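Local atomic coordinates of carbohydrate-binding protein (Flavonifractor plautii, PDB entry 6N1B), a protein that probably removes the acetyl group from the terminal N-acetylgalactosamine of the blood group A antigen, and binds the blood group B trisaccharide. Residues 266-271 against 290-295; 297-302 against 331-336; 257-262 against 312-317; 222-227 against 235-240. One frame throughout, in Å; residues are numbered along the deposited sequence.

Interaction 1 (266-271 against 290-295); sequences QQLAPW and CFAGRN. With GLA (alpha-D-galactopyranose), chain B.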
loop_
_atom_site.group_PDB
_atom_site.type_symbol
_atom_site.label_atom_id
_atom_site.label_comp_id
_atom_site.label_asym_id
_atom_site.label_seq_id
_atom_site.Cartn_x
_atom_site.Cartn_y
_atom_site.Cartn_z
ATOM N N GLN A 266 -7.878 10.760 -22.417
ATOM C CA GLN A 266 -8.994 10.665 -21.468
ATOM C C GLN A 266 -8.390 10.854 -20.064
ATOM O O GLN A 266 -7.339 10.303 -19.736
ATOM C CB GLN A 266 -9.722 9.316 -21.485
ATOM C CG GLN A 266 -10.282 8.687 -22.750
ATOM C CD GLN A 266 -10.958 9.778 -23.328
ATOM O OE1 GLN A 266 -11.942 10.354 -22.580
ATOM N NE2 GLN A 266 -10.921 9.914 -24.670
ATOM N N GLN A 267 -9.101 11.625 -19.195
ATOM C CA GLN A 267 -8.587 11.873 -17.848
ATOM C C GLN A 267 -8.620 10.626 -16.999
ATOM O O GLN A 267 -9.567 9.883 -17.007
ATOM C CB GLN A 267 -9.490 12.973 -17.268
ATOM C CG GLN A 267 -9.063 13.370 -15.814
ATOM C CD GLN A 267 -7.734 14.009 -15.689
ATOM O OE1 GLN A 267 -7.406 14.960 -16.465
ATOM N NE2 GLN A 267 -6.912 13.538 -14.706
ATOM N N LEU A 268 -7.558 10.474 -16.221
ATOM C CA LEU A 268 -7.474 9.374 -15.244
ATOM C C LEU A 268 -7.871 9.847 -13.878
ATOM O O LEU A 268 -7.589 10.989 -13.475
ATOM C CB LEU A 268 -6.005 8.825 -15.253
ATOM C CG LEU A 268 -5.609 8.133 -16.575
ATOM C CD1 LEU A 268 -4.129 8.168 -16.703
ATOM C CD2 LEU A 268 -6.153 6.750 -16.521
ATOM N N ALA A 269 -8.466 8.957 -13.097
ATOM C CA ALA A 269 -8.894 9.224 -11.743
ATOM C C ALA A 269 -8.231 8.254 -10.776
ATOM O O ALA A 269 -7.958 7.098 -11.131
ATOM C CB ALA A 269 -10.411 9.064 -11.617
ATOM N N PRO A 270 -7.980 8.703 -9.548
ATOM C CA PRO A 270 -7.278 7.876 -8.594
ATOM C C PRO A 270 -8.208 6.833 -7.972
ATOM O O PRO A 270 -9.359 7.068 -7.672
ATOM C CB PRO A 270 -6.810 8.854 -7.509
ATOM C CG PRO A 270 -7.881 9.969 -7.573
ATOM C CD PRO A 270 -8.218 10.035 -9.045
ATOM N N TRP A 271 -7.589 5.671 -7.631
ATOM C CA TRP A 271 -8.183 4.729 -6.682
ATOM C C TRP A 271 -7.350 4.544 -5.449
ATOM O O TRP A 271 -7.775 4.833 -4.309
ATOM C CB TRP A 271 -8.532 3.317 -7.314
ATOM C CG TRP A 271 -9.148 2.375 -6.313
ATOM C CD1 TRP A 271 -8.602 1.160 -5.883
ATOM C CD2 TRP A 271 -10.331 2.590 -5.519
ATOM N NE1 TRP A 271 -9.413 0.615 -4.964
ATOM C CE2 TRP A 271 -10.498 1.431 -4.714
ATOM C CE3 TRP A 271 -11.345 3.575 -5.509
ATOM C CZ2 TRP A 271 -11.517 1.264 -3.841
ATOM C CZ3 TRP A 271 -12.395 3.386 -4.625
ATOM C CH2 TRP A 271 -12.507 2.270 -3.789
ATOM N N CYS A 290 -5.122 3.585 -10.976
ATOM C CA CYS A 290 -6.020 4.588 -11.528
ATOM C C CYS A 290 -6.824 4.044 -12.658
ATOM O O CYS A 290 -6.581 2.901 -13.125
ATOM C CB CYS A 290 -5.251 5.873 -11.867
ATOM S SG CYS A 290 -3.948 5.600 -13.105
ATOM N N PHE A 291 -7.738 4.837 -13.211
ATOM C CA PHE A 291 -8.700 4.344 -14.190
ATOM C C PHE A 291 -9.288 5.487 -14.982
ATOM O O PHE A 291 -9.456 6.614 -14.414
ATOM C CB PHE A 291 -9.776 3.496 -13.514
ATOM C CG PHE A 291 -10.540 4.244 -12.454
ATOM C CD1 PHE A 291 -10.055 4.344 -11.158
ATOM C CD2 PHE A 291 -11.720 4.905 -12.801
ATOM C CE1 PHE A 291 -10.744 5.071 -10.216
ATOM C CE2 PHE A 291 -12.406 5.607 -11.843
ATOM C CZ PHE A 291 -11.898 5.740 -10.572
ATOM N N ALA A 292 -9.700 5.215 -16.206
ATOM C CA ALA A 292 -10.353 6.235 -17.066
ATOM C C ALA A 292 -11.855 6.066 -17.133
ATOM O O ALA A 292 -12.564 7.002 -17.545
ATOM C CB ALA A 292 -9.804 6.173 -18.490
ATOM N N GLY A 293 -12.377 4.943 -16.659
ATOM C CA GLY A 293 -13.832 4.717 -16.739
ATOM C C GLY A 293 -14.609 5.033 -15.472
ATOM O O GLY A 293 -14.232 5.961 -14.717
ATOM N N ARG A 294 -15.681 4.292 -15.257
ATOM C CA ARG A 294 -16.635 4.609 -14.204
ATOM C C ARG A 294 -16.174 4.128 -12.805
ATOM O O ARG A 294 -16.701 4.541 -11.810
ATOM C CB ARG A 294 -18.022 3.960 -14.520
ATOM C CG ARG A 294 -18.809 4.721 -15.602
ATOM C CD ARG A 294 -20.298 4.393 -15.706
ATOM N NE ARG A 294 -20.507 2.958 -15.582
ATOM C CZ ARG A 294 -21.609 2.356 -15.059
ATOM N NH1 ARG A 294 -22.605 3.028 -14.489
ATOM N NH2 ARG A 294 -21.700 1.040 -15.022
ATOM N N ASN A 295 -15.240 3.147 -12.794
ATOM C CA ASN A 295 -14.763 2.585 -11.562
ATOM C C ASN A 295 -13.377 1.925 -11.805
ATOM O O ASN A 295 -12.930 1.885 -12.915
ATOM C CB ASN A 295 -15.834 1.634 -10.936
ATOM C CG ASN A 295 -16.132 0.482 -11.881
ATOM O OD1 ASN A 295 -15.211 -0.077 -12.475
ATOM N ND2 ASN A 295 -17.358 0.192 -12.064
HETATM C C1 GLA B . -13.483 -1.705 -2.022
HETATM C C2 GLA B . -12.283 -1.584 -1.025
HETATM C C3 GLA B . -12.824 -1.333 0.392
HETATM C C4 GLA B . -13.791 -0.094 0.441
HETATM C C5 GLA B . -14.855 -0.200 -0.695
HETATM C C6 GLA B . -15.568 1.072 -0.918
HETATM O O2 GLA B . -11.579 -2.881 -1.076
HETATM O O3 GLA B . -11.608 -1.241 1.477
HETATM O O4 GLA B . -12.975 1.006 0.288
HETATM O O5 GLA B . -14.216 -0.426 -2.027
HETATM O O6 GLA B . -16.657 0.966 -1.933
HETATM O O HOH W 1 -11.811 9.483 -18.551
#
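A269 and F291 form an antiparallel hydrogen-bonded pair: A269 N donates to F291 O (2.9 Å), and F291 N returns a more bent bond to A269 O (3.1 Å, N-H...O 141°). One residue along, P270 faces C290 in a non-hydrogen-bonded pair. Where regular pairing ends, a water donates to both Q267 O and A292 O, spanning the widening gap between the chains.

The aromatic contacts gather on F291. Its CG sits between the backbone N and the carbonyl carbon (chi1 59°), which folds the ring back against the opposite strand. A269 CB lies over one face in a CH-pi contact, 4.2 Å from the ring centroid; the loop backbone at N295 C lies over the other. W271 CB meets the ring at its edge, 4.0 Å from F291 CE1. Apolar contact continues on L268, whose CD2 touches C290 SG and A292 CB, each at 4.2 Å.

The W271 indole leads away from residues 290-295 into the glycan pocket, where its CH2 comes within 3.6 Å of O5 of the bound alpha-galactose, near the indole plane. Its NE1 is hydrogen-bonded to Y335. Strands 269-278 and 283-291 form a beta hairpin at one side of a four-stranded antiparallel sheet; 300-306 follows 283-291 across that sheet, and H302 packs on both L268 and C290.

Interaction 2 (297-302 against 331-336); sequences DGSVLH and DFQIYR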
loop_
_atom_site.group_PDB
_atom_site.type_symbol
_atom_site.label_atom_id
_atom_site.label_comp_id
_atom_site.label_asym_id
_atom_site.label_seq_id
_atom_site.Cartn_x
_atom_site.Cartn_y
_atom_site.Cartn_z
ATOM N N ASP A 297 -12.475 -1.082 -12.113
ATOM C CA ASP A 297 -12.351 -2.326 -12.872
ATOM C C ASP A 297 -11.417 -2.165 -14.017
ATOM O O ASP A 297 -11.434 -1.165 -14.728
ATOM C CB ASP A 297 -13.706 -2.794 -13.380
ATOM C CG ASP A 297 -14.670 -3.251 -12.311
ATOM O OD1 ASP A 297 -14.271 -3.467 -11.140
ATOM O OD2 ASP A 297 -15.820 -3.563 -12.723
ATOM N N GLY A 298 -10.481 -3.128 -14.176
ATOM C CA GLY A 298 -9.459 -2.970 -15.255
ATOM C C GLY A 298 -8.404 -1.947 -14.992
ATOM O O GLY A 298 -7.675 -1.560 -15.893
ATOM N N SER A 299 -8.267 -1.515 -13.716
ATOM C CA SER A 299 -7.272 -0.476 -13.431
ATOM C C SER A 299 -5.873 -0.834 -13.790
ATOM O O SER A 299 -5.491 -2.019 -13.815
ATOM C CB SER A 299 -7.365 -0.156 -11.937
ATOM O OG SER A 299 -7.168 -1.308 -11.073
ATOM N N VAL A 300 -5.119 0.224 -14.042
ATOM C CA VAL A 300 -3.745 0.172 -14.404
ATOM C C VAL A 300 -2.932 1.014 -13.380
ATOM O O VAL A 300 -3.529 1.691 -12.515
ATOM C CB VAL A 300 -3.477 0.745 -15.787
ATOM C CG1 VAL A 300 -4.143 -0.103 -16.855
ATOM C CG2 VAL A 300 -3.969 2.187 -15.938
ATOM N N LEU A 301 -1.598 0.927 -13.450
ATOM C CA LEU A 301 -0.781 1.870 -12.689
ATOM C C LEU A 301 -0.285 2.935 -13.687
ATOM O O LEU A 301 0.092 2.668 -14.806
ATOM C CB LEU A 301 0.472 1.205 -12.104
ATOM C CG LEU A 301 0.217 0.063 -11.160
ATOM C CD1 LEU A 301 1.494 -0.522 -10.618
ATOM C CD2 LEU A 301 -0.773 0.381 -10.050
ATOM N N HIS A 302 -0.217 4.177 -13.133
ATOM C CA HIS A 302 0.478 5.299 -13.745
ATOM C C HIS A 302 1.551 5.876 -12.748
ATOM O O HIS A 302 1.328 5.714 -11.560
ATOM C CB HIS A 302 -0.453 6.382 -14.313
ATOM C CG HIS A 302 -1.058 6.035 -15.640
ATOM N ND1 HIS A 302 -0.542 6.600 -16.826
ATOM C CD2 HIS A 302 -2.082 5.256 -16.009
ATOM C CE1 HIS A 302 -1.230 6.102 -17.847
ATOM N NE2 HIS A 302 -2.154 5.292 -17.386
ATOM N N ASP A 331 -4.804 -10.828 -14.627
ATOM C CA ASP A 331 -5.537 -10.471 -15.836
ATOM C C ASP A 331 -6.774 -9.606 -15.635
ATOM O O ASP A 331 -7.314 -9.148 -16.674
ATOM C CB ASP A 331 -5.922 -11.706 -16.648
ATOM C CG ASP A 331 -7.029 -12.489 -15.984
ATOM O OD1 ASP A 331 -7.457 -12.299 -14.850
ATOM O OD2 ASP A 331 -7.520 -13.468 -16.778
ATOM N N PHE A 332 -7.204 -9.334 -14.396
ATOM C CA PHE A 332 -8.381 -8.468 -14.174
ATOM C C PHE A 332 -8.029 -7.023 -14.031
ATOM O O PHE A 332 -8.625 -6.125 -14.676
ATOM C CB PHE A 332 -9.260 -8.947 -13.056
ATOM C CG PHE A 332 -10.509 -8.085 -12.831
ATOM C CD1 PHE A 332 -11.473 -8.002 -13.795
ATOM C CD2 PHE A 332 -10.613 -7.310 -11.716
ATOM C CE1 PHE A 332 -12.539 -7.147 -13.642
ATOM C CE2 PHE A 332 -11.717 -6.428 -11.592
ATOM C CZ PHE A 332 -12.672 -6.410 -12.522
ATOM N N GLN A 333 -7.145 -6.736 -13.089
ATOM C CA GLN A 333 -6.730 -5.357 -12.803
ATOM C C GLN A 333 -5.404 -5.388 -12.081
ATOM O O GLN A 333 -5.142 -6.401 -11.376
ATOM C CB GLN A 333 -7.786 -4.617 -11.987
ATOM C CG GLN A 333 -7.816 -4.919 -10.532
ATOM C CD GLN A 333 -9.071 -4.472 -9.834
ATOM O OE1 GLN A 333 -9.477 -3.182 -9.972
ATOM N NE2 GLN A 333 -9.690 -5.288 -9.109
ATOM N N ILE A 334 -4.635 -4.288 -12.212
ATOM C CA ILE A 334 -3.558 -4.078 -11.294
ATOM C C ILE A 334 -4.072 -3.320 -10.110
ATOM O O ILE A 334 -4.819 -2.311 -10.280
ATOM C CB ILE A 334 -2.355 -3.387 -11.926
ATOM C CG1 ILE A 334 -1.917 -4.066 -13.235
ATOM C CG2 ILE A 334 -1.250 -3.261 -10.968
ATOM C CD1 ILE A 334 -1.529 -5.486 -13.085
ATOM N N TYR A 335 -3.774 -3.810 -8.918
ATOM C CA TYR A 335 -4.263 -3.230 -7.671
ATOM C C TYR A 335 -3.113 -2.445 -6.989
ATOM O O TYR A 335 -2.073 -2.217 -7.576
ATOM C CB TYR A 335 -4.903 -4.336 -6.762
ATOM C CG TYR A 335 -6.107 -3.859 -5.989
ATOM C CD1 TYR A 335 -7.332 -3.734 -6.723
ATOM C CD2 TYR A 335 -6.128 -3.495 -4.668
ATOM C CE1 TYR A 335 -8.477 -3.236 -6.074
ATOM C CE2 TYR A 335 -7.221 -2.983 -4.020
ATOM C CZ TYR A 335 -8.428 -2.860 -4.779
ATOM O OH TYR A 335 -9.551 -2.288 -4.152
ATOM N N ARG A 336 -3.366 -1.993 -5.762
ATOM C CA ARG A 336 -2.425 -1.105 -5.138
ATOM C C ARG A 336 -1.057 -1.669 -5.021
ATOM O O ARG A 336 -0.894 -2.848 -4.671
ATOM C CB ARG A 336 -2.996 -0.695 -3.762
ATOM C CG ARG A 336 -2.260 0.504 -3.134
ATOM C CD ARG A 336 -1.019 0.210 -2.269
ATOM N NE ARG A 336 -0.717 1.445 -1.522
ATOM C CZ ARG A 336 0.290 1.575 -0.647
ATOM N NH1 ARG A 336 1.146 0.596 -0.445
ATOM N NH2 ARG A 336 0.481 2.742 -0.075
#
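S299 and I334 grip each other through two hydrogen bonds. I334 N donates to S299 O (2.9 Å), and the hydroxyl S299 OG donates to I334 O (2.7 Å). The hydroxyl reaches that carbonyl because OG stands between the backbone N and carbonyl carbon of its own residue (chi1 57°), turned toward the 331-336 chain; its approach is tilted 29° from the carbonyl plane of I334.

Beyond this pair L301 and I334 meet at about a right angle. The I334 CG2 branch, anti to its backbone N, abuts L301 CG at 3.6 Å and also touches both methyls of that leucine.

At the other end D297 and F332 slant past one another, carboxylate and ring planes 63° apart. D297 OD1 comes to the rim of the ring near its plane, 3.6 Å from F332 CZ, and is hydrogen-bonded to Y230. Next along the chain, G298 CA makes a CA-H...O contact with F332 O (3.3 Å).

S299 OG also takes part in a hydrogen bond with Q289 NE2, so one hydroxyl ties strand 283-291 to strand 333-342, which belongs to a different four-stranded sheet. The contact runs from an apolar patch at L301 through a buried polar centre to a carboxylate whose position at the C-H edge of F332 is probably mildly favourable, since the rim of a phenyl ring carries a slight positive charge.

Interaction 3 (257-262 against 312-317); sequences GFLGLD and WEQVGT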
loop_
_atom_site.group_PDB
_atom_site.type_symbol
_atom_site.label_atom_id
_atom_site.label_comp_id
_atom_site.label_asym_id
_atom_site.label_seq_id
_atom_site.Cartn_x
_atom_site.Cartn_y
_atom_site.Cartn_z
ATOM N N GLY A 257 -2.974 18.405 -10.058
ATOM C CA GLY A 257 -2.284 17.768 -11.168
ATOM C C GLY A 257 -1.984 16.289 -10.917
ATOM O O GLY A 257 -1.077 15.808 -11.654
ATOM N N PHE A 258 -2.640 15.612 -10.011
ATOM C CA PHE A 258 -2.217 14.265 -9.606
ATOM C C PHE A 258 -2.096 13.338 -10.753
ATOM O O PHE A 258 -1.032 12.632 -10.881
ATOM C CB PHE A 258 -3.176 13.768 -8.522
ATOM C CG PHE A 258 -2.734 12.487 -7.870
ATOM C CD1 PHE A 258 -1.587 12.460 -7.109
ATOM C CD2 PHE A 258 -3.438 11.298 -8.079
ATOM C CE1 PHE A 258 -1.151 11.301 -6.479
ATOM C CE2 PHE A 258 -2.997 10.133 -7.453
ATOM C CZ PHE A 258 -1.901 10.125 -6.667
ATOM N N LEU A 259 -3.092 13.277 -11.614
ATOM C CA LEU A 259 -3.082 12.434 -12.786
ATOM C C LEU A 259 -3.476 13.234 -14.037
ATOM O O LEU A 259 -4.139 14.285 -13.888
ATOM C CB LEU A 259 -4.018 11.256 -12.675
ATOM C CG LEU A 259 -3.609 10.233 -11.603
ATOM C CD1 LEU A 259 -4.856 9.395 -11.168
ATOM C CD2 LEU A 259 -2.494 9.298 -12.107
ATOM N N GLY A 260 -3.102 12.768 -15.177
ATOM C CA GLY A 260 -3.342 13.417 -16.431
ATOM C C GLY A 260 -4.160 12.562 -17.398
ATOM O O GLY A 260 -5.042 11.821 -16.984
ATOM N N LEU A 261 -3.816 12.784 -18.677
ATOM C CA LEU A 261 -4.514 12.075 -19.740
ATOM C C LEU A 261 -3.806 10.751 -20.088
ATOM O O LEU A 261 -2.576 10.692 -20.060
ATOM C CB LEU A 261 -4.607 12.971 -20.934
ATOM C CG LEU A 261 -5.218 14.406 -20.724
ATOM C CD1 LEU A 261 -5.415 15.128 -22.059
ATOM C CD2 LEU A 261 -6.470 14.398 -19.908
ATOM N N ASP A 262 -4.638 9.778 -20.514
ATOM C CA ASP A 262 -4.112 8.520 -20.995
ATOM C C ASP A 262 -3.846 8.584 -22.500
ATOM O O ASP A 262 -3.860 9.659 -23.108
ATOM C CB ASP A 262 -5.052 7.371 -20.584
ATOM C CG ASP A 262 -6.405 7.345 -21.308
ATOM O OD1 ASP A 262 -6.533 8.118 -22.293
ATOM O OD2 ASP A 262 -7.183 6.485 -20.885
ATOM N N TRP A 312 1.603 18.064 -8.864
ATOM C CA TRP A 312 2.090 16.871 -9.539
ATOM C C TRP A 312 2.011 16.966 -11.041
ATOM O O TRP A 312 1.297 17.841 -11.569
ATOM C CB TRP A 312 1.226 15.672 -9.087
ATOM C CG TRP A 312 1.319 15.352 -7.616
ATOM C CD1 TRP A 312 0.719 16.031 -6.599
ATOM C CD2 TRP A 312 2.119 14.346 -6.988
ATOM N NE1 TRP A 312 1.064 15.519 -5.369
ATOM C CE2 TRP A 312 1.946 14.489 -5.620
ATOM C CE3 TRP A 312 2.982 13.366 -7.471
ATOM C CZ2 TRP A 312 2.651 13.660 -4.680
ATOM C CZ3 TRP A 312 3.672 12.604 -6.573
ATOM C CH2 TRP A 312 3.513 12.720 -5.193
ATOM N N GLU A 313 2.698 16.048 -11.693
ATOM C CA GLU A 313 2.537 15.869 -13.154
ATOM C C GLU A 313 2.752 14.405 -13.464
ATOM O O GLU A 313 3.797 13.840 -13.187
ATOM C CB GLU A 313 3.493 16.767 -13.932
ATOM C CG GLU A 313 3.254 16.728 -15.470
ATOM C CD GLU A 313 4.185 17.690 -16.179
ATOM O OE1 GLU A 313 3.738 18.671 -16.540
ATOM O OE2 GLU A 313 5.327 17.445 -16.480
ATOM N N GLN A 314 1.807 13.836 -14.175
ATOM C CA GLN A 314 1.919 12.472 -14.655
ATOM C C GLN A 314 3.047 12.373 -15.617
ATOM O O GLN A 314 3.286 13.242 -16.428
ATOM C CB GLN A 314 0.620 12.086 -15.300
ATOM C CG GLN A 314 0.609 10.596 -15.837
ATOM C CD GLN A 314 -0.789 10.304 -16.390
ATOM O OE1 GLN A 314 -1.772 10.367 -15.656
ATOM N NE2 GLN A 314 -0.839 9.924 -17.660
ATOM N N VAL A 315 3.778 11.224 -15.560
ATOM C CA VAL A 315 4.903 10.958 -16.502
ATOM C C VAL A 315 4.336 10.209 -17.738
ATOM O O VAL A 315 3.965 9.034 -17.635
ATOM C CB VAL A 315 5.955 10.109 -15.849
ATOM C CG1 VAL A 315 7.073 9.848 -16.882
ATOM C CG2 VAL A 315 6.504 10.768 -14.607
ATOM N N GLY A 316 4.248 10.888 -18.856
ATOM C CA GLY A 316 3.784 10.325 -20.093
ATOM C C GLY A 316 2.265 10.086 -20.130
ATOM O O GLY A 316 1.595 10.368 -19.120
ATOM N N THR A 317 1.767 9.491 -21.178
ATOM C CA THR A 317 0.441 9.071 -21.357
ATOM C C THR A 317 0.211 7.593 -21.054
ATOM O O THR A 317 -0.904 7.084 -20.930
ATOM C CB THR A 317 -0.131 9.364 -22.751
ATOM O OG1 THR A 317 0.701 8.695 -23.697
ATOM C CG2 THR A 317 -0.149 10.812 -23.016
HETATM O O HOH W 2 -0.789 15.101 -14.254
#
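Q314 spans the gap to the 257-262 loop with both ends of its amide. OE1 accepts from G260 N in a nearly straight bond (2.8 Å, N-H...O 165°), although the donor stands well above the plane of the amide carbonyl. NE2 makes a weak bond to L261 O at 3.1 Å. A fully extended chain, with CG anti to the backbone N (chi1 -179°), carries the amide this far.

F258 and W312 run alongside each other in the same direction, but their rings form an edge-to-face pair: F258 CD1 is set over one indole face, 4.1 Å from W312 CG, with the planes at 75°. Between these two contacts a water donates to G257 O and accepts from Q314 N. Farther on, D262 CA makes a CA-H...O contact with T317 O at 3.5 Å.

The two chains run nearly parallel, yet no direct backbone hydrogen bond joins them; the hydrogen bonds run through the Q314 side chain and the water. Residues 313-314 form the outermost strand of the four-stranded antiparallel sheet that also holds 300-306, and the 257-262 loop passes alongside it on its way to strand 269-278.

A second, straighter bond from NE2, to G316 O (2.9 Å), lies close to the amide plane and fixes the rotation of Q314. The loop is anchored in turn by F258 O to T304, L259 O to Q267, and D262 OD1 to the backbone N of N264 and of Q266. W312 packs on T304 and S306 of the neighbouring strand.

Interaction 4 (222-227 against 235-240); sequences ANNTGD and ANFVEM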
loop_
_atom_site.group_PDB
_atom_site.type_symbol
_atom_site.label_atom_id
_atom_site.label_comp_id
_atom_site.label_asym_id
_atom_site.label_seq_id
_atom_site.Cartn_x
_atom_site.Cartn_y
_atom_site.Cartn_z
ATOM N N ALA A 222 -4.252 10.571 0.673
ATOM C CA ALA A 222 -5.332 9.614 0.670
ATOM C C ALA A 222 -6.321 9.975 -0.437
ATOM O O ALA A 222 -6.360 11.130 -0.884
ATOM C CB ALA A 222 -6.044 9.538 2.037
ATOM N N ASN A 223 -7.119 8.988 -0.887
ATOM C CA ASN A 223 -8.112 9.232 -1.946
ATOM C C ASN A 223 -9.485 9.440 -1.328
ATOM O O ASN A 223 -10.003 8.622 -0.557
ATOM C CB ASN A 223 -8.110 8.072 -2.927
ATOM C CG ASN A 223 -9.034 8.245 -4.060
ATOM O OD1 ASN A 223 -9.324 9.405 -4.454
ATOM N ND2 ASN A 223 -9.473 7.157 -4.661
ATOM N N ASN A 224 -10.084 10.599 -1.679
ATOM C CA ASN A 224 -11.432 10.990 -1.182
ATOM C C ASN A 224 -12.500 10.493 -2.167
ATOM O O ASN A 224 -12.576 11.063 -3.303
ATOM C CB ASN A 224 -11.471 12.466 -1.011
ATOM C CG ASN A 224 -12.710 12.933 -0.303
ATOM O OD1 ASN A 224 -13.812 12.344 -0.574
ATOM N ND2 ASN A 224 -12.624 13.922 0.550
ATOM N N THR A 225 -13.193 9.426 -1.781
ATOM C CA THR A 225 -14.319 8.896 -2.583
ATOM C C THR A 225 -15.608 9.176 -1.835
ATOM O O THR A 225 -16.657 8.539 -2.081
ATOM C CB THR A 225 -14.068 7.448 -2.955
ATOM O OG1 THR A 225 -14.447 6.525 -1.919
ATOM C CG2 THR A 225 -12.677 7.190 -3.382
ATOM N N GLY A 226 -15.581 10.164 -0.977
ATOM C CA GLY A 226 -16.765 10.580 -0.233
ATOM C C GLY A 226 -17.342 9.487 0.640
ATOM O O GLY A 226 -16.605 8.710 1.247
ATOM N N ASP A 227 -18.672 9.405 0.628
ATOM C CA ASP A 227 -19.384 8.344 1.281
ATOM C C ASP A 227 -19.820 7.249 0.262
ATOM O O ASP A 227 -20.715 6.445 0.576
ATOM C CB ASP A 227 -20.609 8.849 2.047
ATOM C CG ASP A 227 -21.137 7.842 3.072
ATOM O OD1 ASP A 227 -20.279 7.271 3.817
ATOM O OD2 ASP A 227 -22.371 7.765 3.208
ATOM N N ALA A 235 -15.280 11.260 -9.874
ATOM C CA ALA A 235 -15.417 12.234 -8.819
ATOM C C ALA A 235 -14.356 12.127 -7.736
ATOM O O ALA A 235 -14.282 12.976 -6.835
ATOM C CB ALA A 235 -16.789 12.197 -8.187
ATOM N N ASN A 236 -13.523 11.067 -7.795
ATOM C CA ASN A 236 -12.477 10.856 -6.806
ATOM C C ASN A 236 -11.406 11.959 -6.910
ATOM O O ASN A 236 -11.076 12.416 -7.985
ATOM C CB ASN A 236 -11.777 9.518 -6.989
ATOM C CG ASN A 236 -12.707 8.334 -6.790
ATOM O OD1 ASN A 236 -13.776 8.446 -6.220
ATOM N ND2 ASN A 236 -12.159 7.125 -7.091
ATOM N N PHE A 237 -10.786 12.271 -5.748
ATOM C CA PHE A 237 -9.643 13.231 -5.736
ATOM C C PHE A 237 -8.791 12.943 -4.490
ATOM O O PHE A 237 -9.298 12.588 -3.437
ATOM C CB PHE A 237 -10.127 14.703 -5.783
ATOM C CG PHE A 237 -10.952 15.121 -4.604
ATOM C CD1 PHE A 237 -12.242 14.866 -4.555
ATOM C CD2 PHE A 237 -10.335 15.782 -3.576
ATOM C CE1 PHE A 237 -12.998 15.226 -3.516
ATOM C CE2 PHE A 237 -11.092 16.208 -2.475
ATOM C CZ PHE A 237 -12.440 15.950 -2.463
ATOM N N VAL A 238 -7.483 13.180 -4.650
ATOM C CA VAL A 238 -6.530 12.965 -3.559
ATOM C C VAL A 238 -6.336 14.232 -2.727
ATOM O O VAL A 238 -6.274 15.374 -3.238
ATOM C CB VAL A 238 -5.199 12.438 -4.146
ATOM C CG1 VAL A 238 -4.053 12.485 -3.176
ATOM C CG2 VAL A 238 -5.340 11.009 -4.667
ATOM N N GLU A 239 -6.276 14.012 -1.436
ATOM C CA GLU A 239 -5.994 15.060 -0.446
ATOM C C GLU A 239 -4.753 14.699 0.293
ATOM O O GLU A 239 -4.486 13.503 0.605
ATOM C CB GLU A 239 -7.118 15.214 0.555
ATOM C CG GLU A 239 -8.422 15.764 -0.077
ATOM C CD GLU A 239 -9.595 15.836 0.893
ATOM O OE1 GLU A 239 -9.959 14.801 1.511
ATOM O OE2 GLU A 239 -10.110 16.958 1.021
ATOM N N MET A 240 -3.962 15.706 0.703
ATOM C CA MET A 240 -2.827 15.537 1.610
ATOM C C MET A 240 -3.105 16.203 2.932
ATOM O O MET A 240 -3.882 17.147 3.034
ATOM C CB MET A 240 -1.535 16.100 0.916
ATOM C CG MET A 240 -1.528 17.619 0.917
ATOM S SD MET A 240 -0.279 18.348 -0.185
ATOM C CE MET A 240 1.161 17.645 0.504
HETATM O O HOH W 3 -15.024 12.403 -4.146
#
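N224 reaches across to F237 and E239 with every part of its side chain engaged. CB lies over one face of the F237 ring, 4.0 Å from its centroid, a CH-pi contact. CG, anti to the backbone N (chi1 -171°), carries the amide along the same ring: amide and phenyl planes are only 20° apart and stacked, with ND2 3.6 Å from F237 CZ. At the tip, ND2 donates to E239 OE1 (3.0 Å, N-H...O 163°), meeting it from above the carboxylate plane, while OD1 stays with its own chain and accepts from G226 N, two residues on, at 2.8 Å. Both amide ends are thus bonded, which fixes the rotation of the group.

N223 projects to the opposite face of the sheet, where its ND2 donates to W271 O; N236 ND2 has P270 O as its partner.

Four backbone bonds pair A222 with E239 and N224 with F237; the longest is F237 N to N224 O, 3.3 Å. Strands 217-224 and 237-243 are the central pair of a four-stranded antiparallel sheet, and the bond from G226 N to N224 OD1 closes an Asx turn at the start of the connecting loop, whose G229 and Y230 belong to the glycan pocket.

How the interactions relate
Interactions 1, 2 and 3 all reach the sheet of strands 269-278, 283-291, 300-306 and 313-314; interaction 4 belongs to the sheet preceding it in the chain. Interaction 1 touches all the others. C290 N is 2.9 Å from V300 O of interaction 2, L268 N is 3.0 Å from G260 O of interaction 3, and P270 O is 2.9 Å from N236 ND2 of interaction 4. At the glycan pocket W271 and Y335 join interactions 1 and 2, with W271 NE1 3.0 Å from Y335 OH. Interaction 3 lies on the side away from the sugar, meeting interaction 4 where F258 CE2 is 3.7 Å from V238 CG2. Interactions 2 and 4 stay about 9 Å apart at their nearest atoms.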